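Local structure of alpha-1,3-glucanase (Bacillus circulans, 5ZRU) at residues S47-G51 / Q52-A56; Q117-S121 / D122-D126; T146-Q149 / P150-I154; S290-G293 / E294-Y298; I495-Q498 / R499-Q503. The protein hydrolyses alpha-1,3-glucan, this chain being its catalytic unit of glycoside hydrolase family 87, which carries bound calcium and zinc ions. All blocks are in the same frame, centred on the assembly; numbering follows the deposited sequence.

Contact 1: residues S47-G51 / Q52-A56. With CA (calcium ion), chain M.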
loop_
_atom_site.group_PDB
_atom_site.type_symbol
_atom_site.label_atom_id
_atom_site.label_comp_id
_atom_site.label_asym_id
_atom_site.label_seq_id
_atom_site.Cartn_x
_atom_site.Cartn_y
_atom_site.Cartn_z
ATOM N N SER A 47 15.159 3.756 -8.584
ATOM C CA SER A 47 13.904 3.439 -9.271
ATOM C C SER A 47 12.737 3.297 -8.303
ATOM O O SER A 47 11.575 3.445 -8.716
ATOM C CB SER A 47 14.029 2.147 -10.089
ATOM O OG SER A 47 14.241 1.018 -9.248
ATOM N N GLU A 48 13.010 3.012 -7.030
ATOM C CA GLU A 48 11.959 2.891 -6.031
ATOM C C GLU A 48 11.820 4.120 -5.137
ATOM O O GLU A 48 11.004 4.100 -4.210
ATOM C CB GLU A 48 12.200 1.652 -5.157
ATOM C CG GLU A 48 12.029 0.327 -5.890
ATOM C CD GLU A 48 12.059 -0.834 -4.928
ATOM O OE1 GLU A 48 11.002 -1.163 -4.337
ATOM O OE2 GLU A 48 13.147 -1.398 -4.730
ATOM N N ALA A 49 12.585 5.180 -5.380
ATOM C CA ALA A 49 12.374 6.429 -4.658
ATOM C C ALA A 49 11.238 7.227 -5.289
ATOM O O ALA A 49 10.985 7.135 -6.495
ATOM C CB ALA A 49 13.651 7.274 -4.657
ATOM N N SER A 50 10.542 8.025 -4.469
ATOM C CA SER A 50 9.522 8.895 -5.044
ATOM C C SER A 50 10.173 9.815 -6.072
ATOM O O SER A 50 11.275 10.338 -5.860
ATOM C CB SER A 50 8.801 9.711 -3.962
ATOM O OG SER A 50 9.686 10.647 -3.361
ATOM N N GLY A 51 9.519 9.957 -7.222
ATOM C CA GLY A 51 10.079 10.751 -8.298
ATOM C C GLY A 51 11.382 10.205 -8.849
ATOM O O GLY A 51 12.086 10.915 -9.574
ATOM N N GLN A 52 11.701 8.943 -8.516
ATOM C CA GLN A 52 12.928 8.271 -8.951
ATOM C C GLN A 52 14.178 9.070 -8.576
ATOM O O GLN A 52 15.168 9.102 -9.313
ATOM C CB GLN A 52 12.889 7.972 -10.452
ATOM C CG GLN A 52 11.699 7.075 -10.850
ATOM C CD GLN A 52 10.395 7.851 -10.954
ATOM O OE1 GLN A 52 10.338 8.920 -11.578
ATOM N NE2 GLN A 52 9.345 7.324 -10.340
ATOM N N ARG A 53 14.137 9.711 -7.407
ATOM C CA ARG A 53 15.234 10.537 -6.919
ATOM C C ARG A 53 15.280 10.448 -5.401
ATOM O O ARG A 53 14.240 10.522 -4.755
ATOM C CB ARG A 53 15.055 12.006 -7.326
ATOM C CG ARG A 53 15.144 12.269 -8.814
ATOM C CD ARG A 53 14.449 13.565 -9.177
ATOM N NE ARG A 53 15.186 14.729 -8.703
ATOM C CZ ARG A 53 16.235 15.249 -9.333
ATOM N NH1 ARG A 53 16.677 14.696 -10.455
ATOM N NH2 ARG A 53 16.852 16.314 -8.837
ATOM N N TYR A 54 16.474 10.295 -4.831
ATOM C CA TYR A 54 16.616 10.373 -3.382
ATOM C C TYR A 54 18.005 10.899 -3.054
ATOM O O TYR A 54 18.858 11.043 -3.933
ATOM C CB TYR A 54 16.361 9.017 -2.707
ATOM C CG TYR A 54 17.448 7.972 -2.907
ATOM C CD1 TYR A 54 17.506 7.208 -4.077
ATOM C CD2 TYR A 54 18.396 7.731 -1.917
ATOM C CE1 TYR A 54 18.492 6.222 -4.248
ATOM C CE2 TYR A 54 19.385 6.752 -2.079
ATOM C CZ TYR A 54 19.424 6.002 -3.247
ATOM O OH TYR A 54 20.394 5.033 -3.404
ATOM N N ILE A 55 18.218 11.206 -1.773
ATOM C CA ILE A 55 19.499 11.724 -1.296
ATOM C C ILE A 55 20.261 10.581 -0.645
ATOM O O ILE A 55 19.797 9.985 0.336
ATOM C CB ILE A 55 19.313 12.892 -0.312
ATOM C CG1 ILE A 55 18.538 14.025 -0.974
ATOM C CG2 ILE A 55 20.671 13.398 0.178
ATOM C CD1 ILE A 55 17.434 14.562 -0.100
ATOM N N ALA A 56 21.438 10.278 -1.179
ATOM C CA ALA A 56 22.315 9.293 -0.573
ATOM C C ALA A 56 23.182 9.962 0.487
ATOM O O ALA A 56 23.731 11.049 0.258
ATOM C CB ALA A 56 23.187 8.615 -1.631
HETATM CA CA CA M . 12.244 11.428 -3.994
HETATM O O HOH W 1 9.681 5.358 -8.055
HETATM O O HOH W 2 11.604 13.360 -5.394
#
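Gln52 turns its backbone N-H back onto Ala49 O, N to O 2.8 Å, and closes a tight turn. Gly51 and Gln52 both have positive phi, which makes the reversal so abrupt. The Gln52 chain bends at chi2 (79°) and folds its amide back beside the Gly51 carbonyl, OE1 3.2 Å from Gly51 C. Its NE2 donates to a water shared with Ser47 O and Ala49 O; Asp427 is a polar partner of Gln52 from the beta-helix side. At Arg53 the backbone N makes a weak bond to Ser50 O, and CG rests 3.4 Å from Gly51 O before the guanidinium leads off to a salt bridge with Asp24. Arg53 O and Ser50 O lie only 3.2 Å apart, a proximity explained by the calcium ion that both grip, at 2.3 Å from Arg53 O and 2.4 Å from Ser50 O; Ser50 OG adds a longer bond. Tyr54 then brings CB to 3.8 Å from Ala49 CB, an apolar contact between the turn and the strand. A water, Asp22, Thr23 and Asp169 complete the shell, a calcium-bound turn leading into strand 53-57, consistent with the galactose-binding-like beta-sandwich of domain D1.

Contact 2: residues Q117-S121 / D122-D126. With ZN (zinc ion), chain G.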
loop_
_atom_site.group_PDB
_atom_site.type_symbol
_atom_site.label_atom_id
_atom_site.label_comp_id
_atom_site.label_asym_id
_atom_site.label_seq_id
_atom_site.Cartn_x
_atom_site.Cartn_y
_atom_site.Cartn_z
ATOM N N GLN A 117 13.402 -7.726 -0.905
ATOM C CA GLN A 117 12.891 -8.974 -1.464
ATOM C C GLN A 117 13.514 -9.155 -2.839
ATOM O O GLN A 117 13.718 -8.179 -3.561
ATOM C CB GLN A 117 11.361 -8.956 -1.597
ATOM C CG GLN A 117 10.618 -8.955 -0.271
ATOM C CD GLN A 117 10.520 -10.353 0.305
ATOM O OE1 GLN A 117 9.608 -11.097 -0.040
ATOM N NE2 GLN A 117 11.462 -10.717 1.179
ATOM N N TYR A 118 13.793 -10.410 -3.214
ATOM C CA TYR A 118 14.659 -10.676 -4.358
ATOM C C TYR A 118 13.961 -11.581 -5.370
ATOM O O TYR A 118 13.327 -12.572 -4.997
ATOM C CB TYR A 118 15.989 -11.294 -3.883
ATOM C CG TYR A 118 16.768 -10.393 -2.943
ATOM C CD1 TYR A 118 17.683 -9.463 -3.441
ATOM C CD2 TYR A 118 16.594 -10.472 -1.557
ATOM C CE1 TYR A 118 18.398 -8.641 -2.591
ATOM C CE2 TYR A 118 17.309 -9.652 -0.695
ATOM C CZ TYR A 118 18.207 -8.736 -1.220
ATOM O OH TYR A 118 18.917 -7.920 -0.373
ATOM N N PHE A 119 14.088 -11.246 -6.656
ATOM C CA PHE A 119 13.275 -11.879 -7.692
ATOM C C PHE A 119 14.131 -12.474 -8.801
ATOM O O PHE A 119 14.807 -11.744 -9.532
ATOM C CB PHE A 119 12.275 -10.876 -8.270
ATOM C CG PHE A 119 11.204 -10.486 -7.288
ATOM C CD1 PHE A 119 10.050 -11.252 -7.161
ATOM C CD2 PHE A 119 11.379 -9.390 -6.450
ATOM C CE1 PHE A 119 9.067 -10.915 -6.231
ATOM C CE2 PHE A 119 10.401 -9.041 -5.517
ATOM C CZ PHE A 119 9.248 -9.807 -5.403
ATOM N N SER A 120 14.077 -13.799 -8.935
ATOM C CA SER A 120 14.519 -14.492 -10.140
ATOM C C SER A 120 13.356 -15.164 -10.858
ATOM O O SER A 120 13.557 -15.825 -11.884
ATOM C CB SER A 120 15.598 -15.523 -9.794
ATOM O OG SER A 120 15.154 -16.385 -8.766
ATOM N N SER A 121 12.150 -15.003 -10.331
ATOM C CA SER A 121 10.903 -15.492 -10.890
ATOM C C SER A 121 9.806 -14.574 -10.372
ATOM O O SER A 121 10.085 -13.518 -9.790
ATOM C CB SER A 121 10.656 -16.954 -10.485
ATOM O OG SER A 121 10.401 -17.037 -9.086
ATOM N N ASP A 122 8.553 -14.991 -10.535
ATOM C CA ASP A 122 7.452 -14.226 -9.967
ATOM C C ASP A 122 7.207 -14.544 -8.494
ATOM O O ASP A 122 6.189 -14.117 -7.941
ATOM C CB ASP A 122 6.167 -14.446 -10.772
ATOM C CG ASP A 122 5.661 -15.879 -10.710
ATOM O OD1 ASP A 122 6.322 -16.748 -10.094
ATOM O OD2 ASP A 122 4.587 -16.129 -11.300
ATOM N N HIS A 123 8.096 -15.289 -7.851
ATOM C CA HIS A 123 7.996 -15.509 -6.421
ATOM C C HIS A 123 9.202 -14.887 -5.737
ATOM O O HIS A 123 10.338 -15.124 -6.171
ATOM C CB HIS A 123 7.942 -17.001 -6.085
ATOM C CG HIS A 123 6.595 -17.619 -6.262
ATOM N ND1 HIS A 123 5.950 -17.669 -7.480
ATOM C CD2 HIS A 123 5.769 -18.218 -5.373
ATOM C CE1 HIS A 123 4.782 -18.270 -7.332
ATOM N NE2 HIS A 123 4.653 -18.618 -6.065
ATOM N N PRO A 124 9.013 -14.131 -4.660
ATOM C CA PRO A 124 10.160 -13.506 -3.994
ATOM C C PRO A 124 11.014 -14.522 -3.256
ATOM O O PRO A 124 10.529 -15.553 -2.784
ATOM C CB PRO A 124 9.507 -12.522 -3.015
ATOM C CG PRO A 124 8.180 -13.122 -2.723
ATOM C CD PRO A 124 7.734 -13.779 -4.012
ATOM N N ALA A 125 12.303 -14.211 -3.165
ATOM C CA ALA A 125 13.246 -14.911 -2.307
ATOM C C ALA A 125 13.714 -13.962 -1.212
ATOM O O ALA A 125 13.629 -12.736 -1.345
ATOM C CB ALA A 125 14.443 -15.437 -3.112
ATOM N N ASP A 126 14.202 -14.533 -0.115
ATOM C CA ASP A 126 14.433 -13.762 1.099
ATOM C C ASP A 126 15.890 -13.363 1.307
ATOM O O ASP A 126 16.187 -12.671 2.285
ATOM C CB ASP A 126 13.937 -14.548 2.317
ATOM C CG ASP A 126 12.418 -14.666 2.350
ATOM O OD1 ASP A 126 11.734 -13.658 2.053
ATOM O OD2 ASP A 126 11.905 -15.764 2.655
HETATM ZN ZN ZN G . 3.072 -19.587 -5.145
HETATM O O HOH W 3 9.196 -13.658 0.943
HETATM O O HOH W 4 12.842 -15.157 -6.720
HETATM O O HOH W 5 1.582 -20.426 -6.827
#
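Gln117 NE2 donates to Asp126 OD1 at 3.1 Å in a nearly straight bond (166°), which lies in the amide plane and meets the oxygen almost along its C-O axis. A water closes the ring, giving one proton to Gln117 OE1 and one to Asp126 OD1, while Asp126 OD2 pairs with Ser290 OG. The bend at Gln117 chi2 (-81°) brings the amide oxygen against the proline, OE1 3.3 Å from Pro124 CB. A leucine here would probably leave Asp126 OD1 without its amide donor and the bridging water with one acceptor fewer. Between the strands, Tyr118 and Ala125 form an antiparallel hydrogen-bonded pair, with Ala125 N to Tyr118 O at 2.7 Å and Tyr118 N to Ala125 O at 3.0 Å. Phe119 runs alongside Pro124, CE1 3.6 Å from CB. Inside the bend a second water takes the Ser120 N-H and bonds to Tyr118 O and His123 O, and Ser121 OG accepts from His123 N. His123 ND1 donates to Asp122 OD1 at 2.8 Å, in the ring plane but from above the carboxylate plane; Tyr468 OH holds Asp122 OD2. With the proton on ND1, His123 NE2 has its lone pair for the zinc ion, 2.1 Å away; Asp122 and the zinc ion together fix the ring's rotation, and the carboxylate probably makes the imidazole a stronger ligand.

Contact 3: residues T146-Q149 / P150-I154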
loop_
_atom_site.group_PDB
_atom_site.type_symbol
_atom_site.label_atom_id
_atom_site.label_comp_id
_atom_site.label_asym_id
_atom_site.label_seq_id
_atom_site.Cartn_x
_atom_site.Cartn_y
_atom_site.Cartn_z
ATOM N N THR A 146 9.375 18.859 20.921
ATOM C CA THR A 146 8.545 20.032 20.698
ATOM C C THR A 146 8.232 20.121 19.213
ATOM O O THR A 146 9.038 19.692 18.380
ATOM C CB THR A 146 9.229 21.330 21.160
ATOM O OG1 THR A 146 10.372 21.583 20.339
ATOM C CG2 THR A 146 9.673 21.223 22.620
ATOM N N PRO A 147 7.075 20.671 18.853
ATOM C CA PRO A 147 6.709 20.736 17.433
ATOM C C PRO A 147 7.682 21.590 16.630
ATOM O O PRO A 147 8.134 22.647 17.077
ATOM C CB PRO A 147 5.305 21.360 17.453
ATOM C CG PRO A 147 4.781 21.098 18.824
ATOM C CD PRO A 147 5.996 21.164 19.725
ATOM N N LEU A 148 7.999 21.112 15.432
ATOM C CA LEU A 148 8.692 21.921 14.443
ATOM C C LEU A 148 7.814 23.088 14.013
ATOM O O LEU A 148 6.604 22.937 13.807
ATOM C CB LEU A 148 9.051 21.061 13.230
ATOM C CG LEU A 148 10.007 19.907 13.526
ATOM C CD1 LEU A 148 9.861 18.791 12.497
ATOM C CD2 LEU A 148 11.451 20.405 13.575
ATOM N N GLN A 149 8.428 24.256 13.864
ATOM C CA GLN A 149 7.739 25.483 13.503
ATOM C C GLN A 149 8.279 26.020 12.182
ATOM O O GLN A 149 9.424 25.738 11.815
ATOM C CB GLN A 149 7.923 26.551 14.593
ATOM C CG GLN A 149 7.707 26.054 16.013
ATOM C CD GLN A 149 6.416 26.560 16.615
ATOM O OE1 GLN A 149 5.387 26.624 15.940
ATOM N NE2 GLN A 149 6.463 26.932 17.892
ATOM N N PRO A 150 7.481 26.795 11.444
ATOM C CA PRO A 150 7.987 27.420 10.214
ATOM C C PRO A 150 9.322 28.118 10.446
ATOM O O PRO A 150 9.515 28.818 11.442
ATOM C CB PRO A 150 6.880 28.415 9.851
ATOM C CG PRO A 150 5.632 27.778 10.398
ATOM C CD PRO A 150 6.052 27.089 11.672
ATOM N N GLY A 151 10.265 27.891 9.536
ATOM C CA GLY A 151 11.603 28.409 9.676
ATOM C C GLY A 151 12.584 27.476 10.355
ATOM O O GLY A 151 13.799 27.657 10.194
ATOM N N ASP A 152 12.105 26.500 11.126
ATOM C CA ASP A 152 13.005 25.505 11.694
ATOM C C ASP A 152 13.676 24.727 10.573
ATOM O O ASP A 152 13.101 24.520 9.505
ATOM C CB ASP A 152 12.251 24.525 12.597
ATOM C CG ASP A 152 11.915 25.102 13.956
ATOM O OD1 ASP A 152 12.462 26.172 14.328
ATOM O OD2 ASP A 152 11.088 24.480 14.654
ATOM N N THR A 153 14.902 24.288 10.817
ATOM C CA THR A 153 15.568 23.368 9.911
ATOM C C THR A 153 15.654 22.012 10.589
ATOM O O THR A 153 16.063 21.923 11.750
ATOM C CB THR A 153 16.961 23.860 9.524
ATOM O OG1 THR A 153 17.763 23.985 10.702
ATOM C CG2 THR A 153 16.861 25.206 8.820
ATOM N N ILE A 154 15.237 20.966 9.886
ATOM C CA ILE A 154 15.398 19.602 10.370
ATOM C C ILE A 154 16.380 18.909 9.439
ATOM O O ILE A 154 16.228 18.951 8.207
ATOM C CB ILE A 154 14.051 18.859 10.474
ATOM C CG1 ILE A 154 14.276 17.397 10.907
ATOM C CG2 ILE A 154 13.259 19.009 9.174
ATOM C CD1 ILE A 154 12.992 16.663 11.369
HETATM O O HOH W 6 11.436 23.022 16.907
#
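Gln149 and Asp152 are the ends of a type II beta turn, closed by Asp152 N donating to Gln149 O at 2.9 Å. Pro150 and Gly151 occupy its corners; Gly151 has a phi of 92°, a conformation in which any side chain would collide with the carbonyl oxygen of Pro150. The side chain of Asp152 doubles the closure: OD2 accepts from Gln149 N at 2.8 Å, the bond straight (167°) but arriving from above the carboxylate plane. Its CG sits beside the backbone N, anti to the carbonyl carbon (chi1 -77°), which swings the carboxylate across the mouth of the turn. A water donates to the same OD2 and, weakly, to Pro147 O; Asn101 ND2 takes OD1. An alanine at this place would probably leave Gln149 N and Asn101 ND2 without their acceptor, with a single backbone bond closing the turn. Beyond the turn, Leu148 and Ile154 cross at about a right angle, their CD1 methyls 4.0 Å apart. This turn leads from strand 147-148 into strand 153-157, which runs between strands 63-67 and 93-100; the two aliphatic chains pack on Val98 and Val100 of strand 93-100 and on Leu171 and Ile173 of strand 166-174, joining the two sheets of domain D1.

Contact 4: residues S290-G293 / E294-Y298. With ZN (zinc ion), chain G.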
loop_
_atom_site.group_PDB
_atom_site.type_symbol
_atom_site.label_atom_id
_atom_site.label_comp_id
_atom_site.label_asym_id
_atom_site.label_seq_id
_atom_site.Cartn_x
_atom_site.Cartn_y
_atom_site.Cartn_z
ATOM N N SER A 290 9.409 -12.380 5.742
ATOM C CA SER A 290 9.197 -13.300 4.632
ATOM C C SER A 290 7.709 -13.501 4.374
ATOM O O SER A 290 6.896 -13.518 5.303
ATOM C CB SER A 290 9.860 -14.663 4.908
ATOM O OG SER A 290 9.515 -15.616 3.909
ATOM N N ARG A 291 7.363 -13.678 3.098
ATOM C CA ARG A 291 6.022 -14.102 2.707
ATOM C C ARG A 291 5.770 -15.585 2.937
ATOM O O ARG A 291 4.615 -16.019 2.820
ATOM C CB ARG A 291 5.770 -13.803 1.224
ATOM C CG ARG A 291 5.518 -12.354 0.899
ATOM C CD ARG A 291 4.999 -12.196 -0.534
ATOM N NE ARG A 291 3.650 -12.736 -0.700
ATOM C CZ ARG A 291 2.939 -12.607 -1.816
ATOM N NH1 ARG A 291 3.452 -11.957 -2.852
ATOM N NH2 ARG A 291 1.715 -13.112 -1.894
ATOM N N TYR A 292 6.811 -16.364 3.231
ATOM C CA TYR A 292 6.685 -17.813 3.413
ATOM C C TYR A 292 5.911 -18.464 2.263
ATOM O O TYR A 292 5.047 -19.318 2.477
ATOM C CB TYR A 292 6.015 -18.137 4.750
ATOM C CG TYR A 292 6.847 -17.852 5.986
ATOM C CD1 TYR A 292 7.814 -18.755 6.421
ATOM C CD2 TYR A 292 6.626 -16.709 6.749
ATOM C CE1 TYR A 292 8.545 -18.520 7.566
ATOM C CE2 TYR A 292 7.360 -16.463 7.893
ATOM C CZ TYR A 292 8.318 -17.372 8.297
ATOM O OH TYR A 292 9.053 -17.144 9.441
ATOM N N GLY A 293 6.199 -18.035 1.033
ATOM C CA GLY A 293 5.530 -18.568 -0.144
ATOM C C GLY A 293 4.011 -18.618 -0.087
ATOM O O GLY A 293 3.414 -19.661 -0.370
ATOM N N GLU A 294 3.378 -17.497 0.264
ATOM C CA GLU A 294 1.928 -17.354 0.427
ATOM C C GLU A 294 1.362 -18.142 1.606
ATOM O O GLU A 294 0.133 -18.228 1.753
ATOM C CB GLU A 294 1.161 -17.741 -0.846
ATOM C CG GLU A 294 1.596 -16.987 -2.086
ATOM C CD GLU A 294 2.442 -17.831 -3.026
ATOM O OE1 GLU A 294 3.683 -17.743 -2.951
ATOM O OE2 GLU A 294 1.867 -18.585 -3.835
ATOM N N GLN A 295 2.210 -18.716 2.457
ATOM C CA GLN A 295 1.762 -19.431 3.645
ATOM C C GLN A 295 2.102 -18.689 4.932
ATOM O O GLN A 295 2.157 -19.313 5.994
ATOM C CB GLN A 295 2.374 -20.835 3.699
ATOM C CG GLN A 295 1.989 -21.773 2.564
ATOM C CD GLN A 295 2.664 -23.137 2.702
ATOM O OE1 GLN A 295 2.412 -23.875 3.657
ATOM N NE2 GLN A 295 3.536 -23.466 1.757
ATOM N N ALA A 296 2.341 -17.372 4.859
ATOM C CA ALA A 296 2.765 -16.648 6.056
ATOM C C ALA A 296 1.653 -16.594 7.098
ATOM O O ALA A 296 1.932 -16.655 8.300
ATOM C CB ALA A 296 3.227 -15.233 5.695
ATOM N N VAL A 297 0.394 -16.485 6.655
ATOM C CA VAL A 297 -0.766 -16.294 7.530
ATOM C C VAL A 297 -0.451 -15.235 8.584
ATOM O O VAL A 297 -0.561 -15.474 9.794
ATOM C CB VAL A 297 -1.193 -17.625 8.173
ATOM C CG1 VAL A 297 -2.582 -17.487 8.808
ATOM C CG2 VAL A 297 -1.197 -18.710 7.115
ATOM N N TYR A 298 -0.053 -14.056 8.129
ATOM C CA TYR A 298 0.530 -13.050 9.014
ATOM C C TYR A 298 0.180 -11.677 8.438
ATOM O O TYR A 298 1.034 -10.806 8.254
ATOM C CB TYR A 298 2.037 -13.301 9.137
ATOM C CG TYR A 298 2.787 -12.734 10.336
ATOM C CD1 TYR A 298 2.567 -11.434 10.785
ATOM C CD2 TYR A 298 3.764 -13.492 10.982
ATOM C CE1 TYR A 298 3.288 -10.907 11.854
ATOM C CE2 TYR A 298 4.499 -12.974 12.046
ATOM C CZ TYR A 298 4.258 -11.674 12.473
ATOM O OH TYR A 298 4.974 -11.153 13.529
HETATM ZN ZN ZN G . 3.072 -19.587 -5.145
HETATM O O HOH W 5 1.582 -20.426 -6.827
#
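The Tyr292 ring meets Ala296 at its edge, CB lying near the ring plane and 3.9 Å from CD2. Over one face stands Ser290 OG, about 4.0 Å above the plane and offset toward the rim. The other flat group, the Arg291 guanidinium, approaches the stem of Glu294, NH2 3.9 Å from CG; its plane is turned 66° from that of the carboxylate. Arg291 NH2 and Glu294 OE1 remain 5.1 Å apart, too far for a salt bridge, though the opposite charges probably attract. Ser290 OG, also bonded to Asp126, accepts from Tyr292 N at 2.9 Å, an ST turn that opens this loop between strands 277-285 and 301-302 of the parallel beta-helix, the pectate-lyase-like domain D2. Tyr292, Gly293 and Glu294 all have positive phi and coil the chain back on itself, so that Gln295 N bonds Tyr292 O at 2.9 Å, and Glu294 N makes a weak bond to Arg291 O. Ala296 CB tucks in 3.3 Å from that same Arg291 O. From this exposed bend the Glu294 chain, kinked at chi2 (105°), carries OE2 to the zinc ion at 2.0 Å, where His123 and a water are further ligands. Tyr292 OH donates to Pro262 O, and Arg291 NH1 keeps a long, weak ion pair with Asp375.

Contact 5: residues I495-Q498 / R499-Q503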
loop_
_atom_site.group_PDB
_atom_site.type_symbol
_atom_site.label_atom_id
_atom_site.label_comp_id
_atom_site.label_asym_id
_atom_site.label_seq_id
_atom_site.Cartn_x
_atom_site.Cartn_y
_atom_site.Cartn_z
ATOM N N ILE A 495 -0.058 10.566 -16.511
ATOM C CA ILE A 495 1.056 11.492 -16.686
ATOM C C ILE A 495 2.383 10.744 -16.635
ATOM O O ILE A 495 2.644 9.989 -15.690
ATOM C CB ILE A 495 1.017 12.594 -15.614
ATOM C CG1 ILE A 495 -0.308 13.360 -15.718
ATOM C CG2 ILE A 495 2.236 13.502 -15.719
ATOM C CD1 ILE A 495 -0.677 14.069 -14.449
ATOM N N ASN A 496 3.234 10.992 -17.639
ATOM C CA ASN A 496 4.617 10.504 -17.669
ATOM C C ASN A 496 4.701 8.991 -17.475
ATOM O O ASN A 496 5.448 8.487 -16.633
ATOM C CB ASN A 496 5.475 11.234 -16.638
ATOM C CG ASN A 496 5.962 12.575 -17.149
ATOM O OD1 ASN A 496 6.038 12.790 -18.361
ATOM N ND2 ASN A 496 6.282 13.490 -16.233
ATOM N N THR A 497 3.959 8.267 -18.305
ATOM C CA THR A 497 3.933 6.813 -18.238
ATOM C C THR A 497 5.253 6.221 -18.737
ATOM O O THR A 497 5.864 6.725 -19.686
ATOM C CB THR A 497 2.753 6.277 -19.050
ATOM O OG1 THR A 497 1.525 6.624 -18.384
ATOM C CG2 THR A 497 2.835 4.755 -19.207
ATOM N N GLN A 498 5.689 5.146 -18.076
ATOM C CA GLN A 498 6.973 4.522 -18.393
ATOM C C GLN A 498 6.965 3.914 -19.790
ATOM O O GLN A 498 7.842 4.211 -20.610
ATOM C CB GLN A 498 7.309 3.466 -17.330
ATOM C CG GLN A 498 7.382 4.069 -15.907
ATOM C CD GLN A 498 7.833 3.077 -14.846
ATOM O OE1 GLN A 498 8.537 2.107 -15.137
ATOM N NE2 GLN A 498 7.425 3.319 -13.602
ATOM N N ARG A 499 5.998 3.042 -20.077
ATOM C CA ARG A 499 5.868 2.492 -21.425
ATOM C C ARG A 499 4.548 2.980 -22.029
ATOM O O ARG A 499 4.409 4.176 -22.280
ATOM C CB ARG A 499 5.986 0.959 -21.411
ATOM C CG ARG A 499 6.187 0.337 -22.817
ATOM C CD ARG A 499 7.470 0.854 -23.519
ATOM N NE ARG A 499 7.747 0.112 -24.756
ATOM C CZ ARG A 499 8.316 -1.092 -24.784
ATOM N NH1 ARG A 499 8.683 -1.673 -23.652
ATOM N NH2 ARG A 499 8.532 -1.713 -25.943
ATOM N N SER A 500 3.569 2.107 -22.269
ATOM C CA SER A 500 2.309 2.559 -22.855
ATOM C C SER A 500 1.287 2.912 -21.776
ATOM O O SER A 500 1.221 2.266 -20.727
ATOM C CB SER A 500 1.726 1.506 -23.807
ATOM O OG SER A 500 2.570 1.338 -24.939
ATOM N N ALA A 501 0.486 3.950 -22.039
ATOM C CA ALA A 501 -0.466 4.414 -21.028
ATOM C C ALA A 501 -1.588 3.404 -20.796
ATOM O O ALA A 501 -1.938 3.103 -19.650
ATOM C CB ALA A 501 -1.049 5.775 -21.429
ATOM N N ILE A 502 -2.188 2.890 -21.862
ATOM C CA ILE A 502 -3.303 1.954 -21.753
ATOM C C ILE A 502 -2.975 0.728 -22.594
ATOM O O ILE A 502 -2.657 0.864 -23.781
ATOM C CB ILE A 502 -4.626 2.590 -22.219
ATOM C CG1 ILE A 502 -4.904 3.867 -21.429
ATOM C CG2 ILE A 502 -5.783 1.616 -22.046
ATOM C CD1 ILE A 502 -6.058 4.667 -21.998
ATOM N N GLN A 503 -3.055 -0.460 -21.981
ATOM C CA GLN A 503 -2.596 -1.713 -22.592
ATOM C C GLN A 503 -3.671 -2.788 -22.474
ATOM O O GLN A 503 -4.218 -3.004 -21.384
ATOM C CB GLN A 503 -1.293 -2.193 -21.927
ATOM C CG GLN A 503 -0.833 -3.608 -22.293
ATOM C CD GLN A 503 0.587 -3.891 -21.806
ATOM O OE1 GLN A 503 1.441 -3.013 -21.844
ATOM N NE2 GLN A 503 0.839 -5.116 -21.345
#
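Thr497 wedges its methyl into the bend made by the following residues, CG2 3.3 Å from Ser500 O and 3.5 Å from Arg499 O. With chi1 at -69°, OG1 sits beside the backbone N and the methyl goes anti to it, facing those two carbonyls, while OG1 lies 4.1 Å from Ala501 CB. Arg499 has an unusual backbone, with phi and psi both near -114°, and this tips its carbonyl back toward the threonine. The long side chains at the apex leave the bend. Gln498 runs extended beyond CG (chi2 -175°) and gives NE2 to Asn460 O. Arg499 puts CG on the far side from its backbone N, then bends at chi2, and its buried guanidinium is held by three hydrogen bonds at its two terminal nitrogens: NH2 donates to Thr530 O and His537 O, NH1 to Ser464 OG. Ser500 OG accepts from Ala540 N. The bend connects strand 487-495 to strand 502-505, two faces of the parallel beta-helix, and Ala501 packs on Ile520 of strand 513-523. Chemically, the inside of the turn is a methyl against carbonyl oxygens, held by van der Waals contact, and the bonds that fix its shape come from neighbouring coils and loops, so the buried polar ends of 498-500 tie it to its surroundings.

How the contacts relate
Following the chain from the N terminus, all five contacts come in series, each closing its own short turn; none encloses or crosses another. Contact 1 turns the chain into strand 53-57, contact 2 closes the hairpin of strands 117-119 and 124-125, and both reach the same antiparallel sheet of domain D1. Contact 3 turns the chain into the companion sheet, its centre about 41 Å from that of contact 2. Contacts 4 and 5 are connections in the beta-helix of D2, their centres about 32 Å apart. One place where the domains meet is between contacts 2 and 4: they share one zinc ion and its water, and Pro124 packs on Arg291. Contacts 1 and 5 approach to about 6 Å between nearest atoms without touching.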